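Local coordinates for protein C-type lectin domain family 4, member a4 (Mus musculus, PDB 3VYK) that binds N-glycans carrying bisecting N-acetylglucosamine through a calcium-bearing C-type lectin domain, and probably serves as an inhibitory pattern-recognition receptor of dendritic cells, at residues 8-12 with 13-17; 23-26 with 27-31; 46-49 with 50-54. All coordinates share one frame; numbering follows the deposited sequence.

Interaction 1: residues 8-12 with 13-17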
loop_
_atom_site.group_PDB
_atom_site.type_symbol
_atom_site.label_atom_id
_atom_site.label_comp_id
_atom_site.label_asym_id
_atom_site.label_seq_id
_atom_site.Cartn_x
_atom_site.Cartn_y
_atom_site.Cartn_z
ATOM N N LYS A 8 7.327 -5.345 11.610
ATOM C CA LYS A 8 8.695 -5.311 11.075
ATOM C C LYS A 8 9.246 -3.884 11.030
ATOM O O LYS A 8 8.577 -2.981 10.520
ATOM C CB LYS A 8 8.742 -5.916 9.662
ATOM C CG LYS A 8 8.412 -7.406 9.554
ATOM C CD LYS A 8 9.563 -8.270 10.051
ATOM C CE LYS A 8 9.399 -9.726 9.650
ATOM N NZ LYS A 8 10.019 -10.051 8.337
ATOM N N PRO A 9 10.461 -3.665 11.563
ATOM C CA PRO A 9 11.041 -2.326 11.542
ATOM C C PRO A 9 11.747 -2.006 10.241
ATOM O O PRO A 9 12.374 -2.871 9.632
ATOM C CB PRO A 9 12.062 -2.373 12.676
ATOM C CG PRO A 9 12.512 -3.795 12.688
ATOM C CD PRO A 9 11.310 -4.618 12.306
ATOM N N PHE A 10 11.655 -0.745 9.836
ATOM C CA PHE A 10 12.461 -0.257 8.731
ATOM C C PHE A 10 12.720 1.206 8.992
ATOM O O PHE A 10 11.835 2.055 8.807
ATOM C CB PHE A 10 11.778 -0.502 7.376
ATOM C CG PHE A 10 12.600 -0.074 6.190
ATOM C CD1 PHE A 10 13.738 -0.784 5.815
ATOM C CD2 PHE A 10 12.223 1.026 5.425
ATOM C CE1 PHE A 10 14.490 -0.393 4.709
ATOM C CE2 PHE A 10 12.975 1.422 4.326
ATOM C CZ PHE A 10 14.105 0.710 3.967
ATOM N N VAL A 11 13.948 1.470 9.439
ATOM C CA VAL A 11 14.433 2.815 9.795
ATOM C C VAL A 11 13.512 3.460 10.841
ATOM O O VAL A 11 13.498 3.010 11.980
ATOM C CB VAL A 11 14.744 3.700 8.558
ATOM C CG1 VAL A 11 15.586 4.908 8.954
ATOM C CG2 VAL A 11 15.507 2.895 7.513
ATOM N N SER A 12 12.727 4.463 10.455
ATOM C CA SER A 12 11.907 5.207 11.412
ATOM C C SER A 12 10.490 4.662 11.593
ATOM O O SER A 12 9.742 5.188 12.411
ATOM C CB SER A 12 11.829 6.676 10.994
ATOM O OG SER A 12 11.252 6.806 9.707
ATOM N N HIS A 13 10.123 3.618 10.849
ATOM C CA HIS A 13 8.756 3.090 10.892
ATOM C C HIS A 13 8.663 1.623 11.240
ATOM O O HIS A 13 9.644 0.866 11.141
ATOM C CB HIS A 13 8.054 3.297 9.554
ATOM C CG HIS A 13 7.798 4.735 9.202
ATOM N ND1 HIS A 13 8.652 5.455 8.445
ATOM C CD2 HIS A 13 6.734 5.578 9.513
ATOM C CE1 HIS A 13 8.161 6.702 8.283
ATOM N NE2 HIS A 13 6.991 6.777 8.942
ATOM N N CYS A 14 7.461 1.226 11.657
ATOM C CA CYS A 14 7.071 -0.171 11.845
ATOM C C CYS A 14 5.989 -0.535 10.837
ATOM O O CYS A 14 5.078 0.261 10.569
ATOM C CB CYS A 14 6.510 -0.394 13.252
ATOM S SG CYS A 14 7.648 0.029 14.586
ATOM N N TYR A 15 6.080 -1.756 10.315
ATOM C CA TYR A 15 5.183 -2.234 9.254
ATOM C C TYR A 15 4.465 -3.509 9.669
ATOM O O TYR A 15 5.053 -4.397 10.270
ATOM C CB TYR A 15 5.981 -2.455 7.963
ATOM C CG TYR A 15 6.595 -1.179 7.451
ATOM C CD1 TYR A 15 5.976 -0.446 6.452
ATOM C CD2 TYR A 15 7.791 -0.687 7.987
ATOM C CE1 TYR A 15 6.524 0.742 5.990
ATOM C CE2 TYR A 15 8.340 0.500 7.546
ATOM C CZ TYR A 15 7.717 1.207 6.536
ATOM O OH TYR A 15 8.260 2.388 6.091
ATOM N N PHE A 16 3.185 -3.594 9.328
ATOM C CA PHE A 16 2.390 -4.783 9.631
ATOM C C PHE A 16 1.762 -5.283 8.345
ATOM O O PHE A 16 1.107 -4.517 7.627
ATOM C CB PHE A 16 1.296 -4.465 10.652
ATOM C CG PHE A 16 0.563 -5.681 11.148
ATOM C CD1 PHE A 16 1.112 -6.481 12.140
ATOM C CD2 PHE A 16 -0.675 -6.027 10.614
ATOM C CE1 PHE A 16 0.439 -7.608 12.595
ATOM C CE2 PHE A 16 -1.355 -7.153 11.063
ATOM C CZ PHE A 16 -0.794 -7.944 12.051
ATOM N N ILE A 17 1.968 -6.564 8.058
ATOM C CA ILE A 17 1.433 -7.184 6.860
ATOM C C ILE A 17 0.131 -7.868 7.243
ATOM O O ILE A 17 0.136 -8.866 7.968
ATOM C CB ILE A 17 2.422 -8.206 6.247
ATOM C CG1 ILE A 17 3.843 -7.620 6.139
ATOM C CG2 ILE A 17 1.880 -8.748 4.925
ATOM C CD1 ILE A 17 3.982 -6.387 5.259
HETATM O O HOH W 1 10.975 4.170 7.390
#

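Interaction 2: residues 23-26 with 27-31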
loop_
_atom_site.group_PDB
_atom_site.type_symbol
_atom_site.label_atom_id
_atom_site.label_comp_id
_atom_site.label_asym_id
_atom_site.label_seq_id
_atom_site.Cartn_x
_atom_site.Cartn_y
_atom_site.Cartn_z
ATOM N N ALA A 23 -10.221 -7.228 3.051
ATOM C CA ALA A 23 -11.187 -6.172 3.303
ATOM C C ALA A 23 -11.075 -5.140 2.198
ATOM O O ALA A 23 -10.043 -5.063 1.516
ATOM C CB ALA A 23 -10.924 -5.524 4.656
ATOM N N SER A 24 -12.133 -4.351 2.027
ATOM C CA SER A 24 -12.105 -3.185 1.143
ATOM C C SER A 24 -11.054 -2.165 1.588
ATOM O O SER A 24 -10.483 -2.271 2.677
ATOM C CB SER A 24 -13.473 -2.507 1.132
ATOM O OG SER A 24 -13.697 -1.840 2.368
ATOM N N TRP A 25 -10.805 -1.165 0.749
ATOM C CA TRP A 25 -9.848 -0.127 1.116
ATOM C C TRP A 25 -10.245 0.578 2.395
ATOM O O TRP A 25 -9.435 0.699 3.315
ATOM C CB TRP A 25 -9.636 0.859 -0.023
ATOM C CG TRP A 25 -8.526 1.826 0.294
ATOM C CD1 TRP A 25 -7.179 1.719 -0.052
ATOM C CD2 TRP A 25 -8.629 3.058 1.069
ATOM N NE1 TRP A 25 -6.473 2.786 0.429
ATOM C CE2 TRP A 25 -7.283 3.626 1.114
ATOM C CE3 TRP A 25 -9.673 3.736 1.698
ATOM C CZ2 TRP A 25 -7.007 4.807 1.786
ATOM C CZ3 TRP A 25 -9.384 4.931 2.368
ATOM C CH2 TRP A 25 -8.082 5.454 2.405
ATOM N N ASN A 26 -11.492 1.039 2.470
ATOM C CA ASN A 26 -11.948 1.765 3.659
ATOM C C ASN A 26 -11.888 0.906 4.931
ATOM O O ASN A 26 -11.438 1.376 5.975
ATOM C CB ASN A 26 -13.336 2.388 3.431
ATOM C CG ASN A 26 -13.257 3.755 2.765
ATOM O OD1 ASN A 26 -12.887 4.753 3.391
ATOM N ND2 ASN A 26 -13.611 3.810 1.498
ATOM N N GLU A 27 -12.298 -0.355 4.825
ATOM C CA GLU A 27 -12.240 -1.274 5.961
ATOM C C GLU A 27 -10.789 -1.546 6.377
ATOM O O GLU A 27 -10.493 -1.649 7.569
ATOM C CB GLU A 27 -12.969 -2.583 5.646
ATOM C CG GLU A 27 -14.485 -2.467 5.562
ATOM C CD GLU A 27 -15.136 -3.670 4.893
ATOM O OE1 GLU A 27 -14.441 -4.453 4.195
ATOM O OE2 GLU A 27 -16.365 -3.835 5.057
ATOM N N SER A 28 -9.895 -1.650 5.393
ATOM C CA SER A 28 -8.459 -1.837 5.644
ATOM C C SER A 28 -7.845 -0.659 6.383
ATOM O O SER A 28 -7.090 -0.845 7.345
ATOM C CB SER A 28 -7.713 -2.069 4.325
ATOM O OG SER A 28 -8.135 -3.273 3.722
ATOM N N GLU A 29 -8.158 0.552 5.930
ATOM C CA GLU A 29 -7.684 1.754 6.613
ATOM C C GLU A 29 -8.209 1.822 8.048
ATOM O O GLU A 29 -7.485 2.250 8.946
ATOM C CB GLU A 29 -8.033 3.025 5.828
ATOM C CG GLU A 29 -7.716 4.348 6.530
ATOM C CD GLU A 29 -6.244 4.558 6.882
ATOM O OE1 GLU A 29 -5.380 3.759 6.459
ATOM O OE2 GLU A 29 -5.952 5.549 7.582
ATOM N N GLU A 30 -9.444 1.364 8.257
ATOM C CA GLU A 30 -10.035 1.300 9.596
ATOM C C GLU A 30 -9.265 0.324 10.500
ATOM O O GLU A 30 -8.983 0.643 11.662
ATOM C CB GLU A 30 -11.522 0.926 9.494
ATOM C CG GLU A 30 -12.289 0.897 10.811
ATOM C CD GLU A 30 -13.687 0.304 10.676
ATOM O OE1 GLU A 30 -14.108 -0.033 9.544
ATOM O OE2 GLU A 30 -14.376 0.171 11.715
ATOM N N LYS A 31 -8.906 -0.846 9.961
ATOM C CA LYS A 31 -8.104 -1.823 10.703
ATOM C C LYS A 31 -6.755 -1.245 11.106
ATOM O O LYS A 31 -6.315 -1.423 12.240
ATOM C CB LYS A 31 -7.902 -3.115 9.908
ATOM C CG LYS A 31 -9.162 -3.947 9.736
ATOM C CD LYS A 31 -8.868 -5.221 8.969
ATOM C CE LYS A 31 -10.136 -5.992 8.655
ATOM N NZ LYS A 31 -9.830 -7.365 8.172
#

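Interaction 3: residues 46-49 with 50-54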
loop_
_atom_site.group_PDB
_atom_site.type_symbol
_atom_site.label_atom_id
_atom_site.label_comp_id
_atom_site.label_asym_id
_atom_site.label_seq_id
_atom_site.Cartn_x
_atom_site.Cartn_y
_atom_site.Cartn_z
ATOM N N ALA A 46 13.751 1.999 -1.677
ATOM C CA ALA A 46 14.148 1.248 -0.486
ATOM C C ALA A 46 12.928 0.786 0.293
ATOM O O ALA A 46 12.851 -0.374 0.654
ATOM C CB ALA A 46 15.074 2.067 0.403
ATOM N N GLU A 47 11.980 1.692 0.531
ATOM C CA GLU A 47 10.738 1.318 1.210
ATOM C C GLU A 47 9.934 0.303 0.402
ATOM O O GLU A 47 9.488 -0.698 0.958
ATOM C CB GLU A 47 9.870 2.539 1.485
ATOM C CG GLU A 47 10.447 3.510 2.496
ATOM C CD GLU A 47 9.820 4.866 2.340
ATOM O OE1 GLU A 47 8.589 4.960 2.469
ATOM O OE2 GLU A 47 10.568 5.831 2.046
ATOM N N GLN A 48 9.742 0.575 -0.893
ATOM C CA GLN A 48 9.048 -0.363 -1.784
ATOM C C GLN A 48 9.648 -1.776 -1.712
ATOM O O GLN A 48 8.927 -2.740 -1.490
ATOM C CB GLN A 48 9.070 0.154 -3.227
ATOM C CG GLN A 48 8.513 -0.827 -4.253
ATOM C CD GLN A 48 7.000 -0.881 -4.279
ATOM O OE1 GLN A 48 6.320 -0.130 -3.582
ATOM N NE2 GLN A 48 6.470 -1.788 -5.098
ATOM N N ASP A 49 10.973 -1.883 -1.871
ATOM C CA ASP A 49 11.644 -3.184 -1.857
ATOM C C ASP A 49 11.616 -3.859 -0.475
ATOM O O ASP A 49 11.516 -5.087 -0.378
ATOM C CB ASP A 49 13.090 -3.050 -2.347
ATOM C CG ASP A 49 13.196 -2.803 -3.843
ATOM O OD1 ASP A 49 12.214 -3.005 -4.578
ATOM O OD2 ASP A 49 14.279 -2.405 -4.305
ATOM N N PHE A 50 11.697 -3.063 0.589
ATOM C CA PHE A 50 11.521 -3.600 1.936
ATOM C C PHE A 50 10.126 -4.215 2.070
ATOM O O PHE A 50 9.974 -5.336 2.551
ATOM C CB PHE A 50 11.747 -2.541 3.025
ATOM C CG PHE A 50 11.348 -3.023 4.398
ATOM C CD1 PHE A 50 10.079 -2.745 4.921
ATOM C CD2 PHE A 50 12.228 -3.807 5.150
ATOM C CE1 PHE A 50 9.713 -3.220 6.170
ATOM C CE2 PHE A 50 11.865 -4.274 6.388
ATOM C CZ PHE A 50 10.606 -3.994 6.897
ATOM N N ILE A 51 9.111 -3.470 1.645
ATOM C CA ILE A 51 7.739 -3.941 1.783
ATOM C C ILE A 51 7.526 -5.223 0.984
ATOM O O ILE A 51 7.031 -6.218 1.537
ATOM C CB ILE A 51 6.725 -2.853 1.390
ATOM C CG1 ILE A 51 6.740 -1.716 2.420
ATOM C CG2 ILE A 51 5.320 -3.444 1.253
ATOM C CD1 ILE A 51 6.215 -0.401 1.883
ATOM N N THR A 52 7.927 -5.237 -0.284
ATOM C CA THR A 52 7.649 -6.424 -1.106
ATOM C C THR A 52 8.387 -7.685 -0.646
ATOM O O THR A 52 7.893 -8.791 -0.839
ATOM C CB THR A 52 7.855 -6.180 -2.613
ATOM O OG1 THR A 52 9.239 -5.927 -2.884
ATOM C CG2 THR A 52 6.999 -5.022 -3.086
ATOM N N SER A 53 9.547 -7.516 -0.015
ATOM C CA SER A 53 10.273 -8.657 0.550
ATOM C C SER A 53 9.438 -9.416 1.584
ATOM O O SER A 53 9.676 -10.602 1.825
ATOM C CB SER A 53 11.605 -8.196 1.167
ATOM O OG SER A 53 11.434 -7.709 2.480
ATOM N N ASN A 54 8.476 -8.717 2.183
ATOM C CA ASN A 54 7.625 -9.241 3.248
ATOM C C ASN A 54 6.259 -9.768 2.787
ATOM O O ASN A 54 5.438 -10.159 3.619
ATOM C CB ASN A 54 7.430 -8.158 4.312
ATOM C CG ASN A 54 8.661 -7.962 5.171
ATOM O OD1 ASN A 54 9.459 -7.047 4.953
ATOM N ND2 ASN A 54 8.825 -8.830 6.156
HETATM O O HOH W 2 10.098 -4.674 -5.106
#

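Interaction 1: residues 8-12 with 13-17
The N-terminal beta hairpin of the C-type lectin fold joins strand 8-10 to strand 13-19 through a two-residue type II' turn, with Val11 and Ser12 at its corner. Phe10 and His13 close the turn as a hydrogen-bonded antiparallel pair: Phe10 N donates to His13 O at 2.9 Å, nearly straight at 172°, while the return bond runs from His13 N to Phe10 O at 3.1 Å. Pro9, which has no N-H to give, sits opposite Cys14 in the non-hydrogen-bonded pair, where Cys14 carries the disulfide to Cys3. Lys8 and Tyr15 then form the next hydrogen-bonded pair, Lys8 N reaching Tyr15 O at 2.8 Å and Tyr15 N returning to Lys8 O.

Phe10 and Tyr15 meet diagonally on the face they share with Lys8 and His13. Phe10 holds CG trans to its own amide nitrogen (chi1 -177°), which leads the ring away from strand 13-17 while its CB stays 3.6 Å from Tyr15 CE2. The Phe10 ring instead stacks on Phe50 of helix 45-53, and Val11 CG2 lies over the centre of one of its faces. A water bridges the two strands at the turn: it donates to Phe10 O at 2.7 Å and lies in the plane of the imidazole, 2.9 Å from His13 ND1.

Interaction 2: residues 23-26 with 27-31
The chain leaves an extended conformation at Ala23 and winds into helix 25-34 with Ser24 as N-cap, and the first regular helical bonds run from Ser28 N to Ser24 O and from Glu29 N to Trp25 O. Ser24 and Glu27 complete a capping box. Ser24 OG, turned between its own backbone N and carbonyl carbon (chi1 72°), accepts from Glu27 N at 3.2 Å. In return Glu27, extended beyond CG, reaches back along the first turn with its carboxylate, where OE1 takes the N-H of Ser24 at 3.2 Å on its anti side, 26° out of the carboxylate plane. A weak bond from Ser24 OG to the same Glu27 OE1 ties the two side chains directly.

One turn on, Ser28 grips Ser24 O twice: Ser28 N and Ser28 OG both donate at 2.8 Å, from opposite faces of the carbonyl plane. Ala23 CB packs beside this knot, 3.7 Å from both Ser28 OG and Glu27 OE1.

Trp25 and Glu29 lie alongside each other, pointing the same way. Glu29 CB rides over one face of the indole, 4.3 Å from the centroid of the six-membered ring, a CH-pi contact. Their polar ends are held elsewhere, Trp25 NE1 by Ile63 O and Glu29 OE1 by Leu39 N, which docks the helix on the sheet.

The box thus satisfies N-H groups that lack a carbonyl from a preceding turn, and the negative Glu27 at the helix N-terminus would be favoured by the helix dipole.

Interaction 3: residues 46-49 with 50-54
Backbone bonds set the frame of helix 45-53, the second helix of the C-type lectin domain. Phe50 N binds Ala46 O, Ile51 N binds Glu47 O and Thr52 N binds Gln48 O, each at 2.9 Å. The next bond is longer: Ser53 N to Asp49 O measures 3.1 Å with an N-H...O angle of 151°, and Asn54 N bonds to Ile51 O, three residues back. Ser53 OG donates to Phe50 O at 2.8 Å, a side-chain bond that reaches back along the chain to a main-chain carbonyl.

Side-chain packing comes next. Ile51 lays its CG1 branch against the backbone of the preceding turn in van der Waals contact with the Glu47 carbonyl, CD1 lying 3.4 Å from Glu47 O, and its side chain also touches Val40, Ile42 and Ile103. The Gln48 amide passes aslant the Thr52 side chain, Gln48 NE2 lying 3.8 Å from the methyl CG2 of Thr52. That amide is steered from outside the helix, since Gln48 OE1 accepts from Trp112 NE1. Phe50 CB lies 3.4 Å from Ala46 O, and its ring leads off toward the N-terminal hairpin.

A water mediates the polar contact between Asp49 and Thr52, lying 2.7 Å from both Asp49 OD1 and Thr52 OG1 and bridging residues three apart. Thr52 OG1 stands between its backbone N and carbonyl carbon (chi1 66°), which turns the hydroxyl to the water and the methyl to Gln48.

The water thus joins the Asp49 carboxylate to a Thr52 hydroxyl with which it has no direct hydrogen bond: it gives a hydrogen to OD1 and takes one from OG1, while the methyl packs beside the Gln48 amide and the Thr52 side chain also touches Ile103.

Each contact sets buried residues beside exposed ones: Cys14 and Tyr15 are buried in interaction 1, Ala23, Trp25 and Ser28 in interaction 2, Gln48 and Ile51 in interaction 3. Interaction 1 pairs two strands, whereas interactions 2 and 3 each lie along a single helix, the former at its start. Interactions 1 and 3 touch, Phe10 CD1 lying 3.4 Å from Phe50 CD2; interaction 2 touches neither and lies across the chain's centre from interaction 3. Chemistry follows place: interstrand backbone pairing in the first, a helix start closed by side chains in the second and, in the third, regular helical bonds supplemented by a serine hydroxyl and a bridging water.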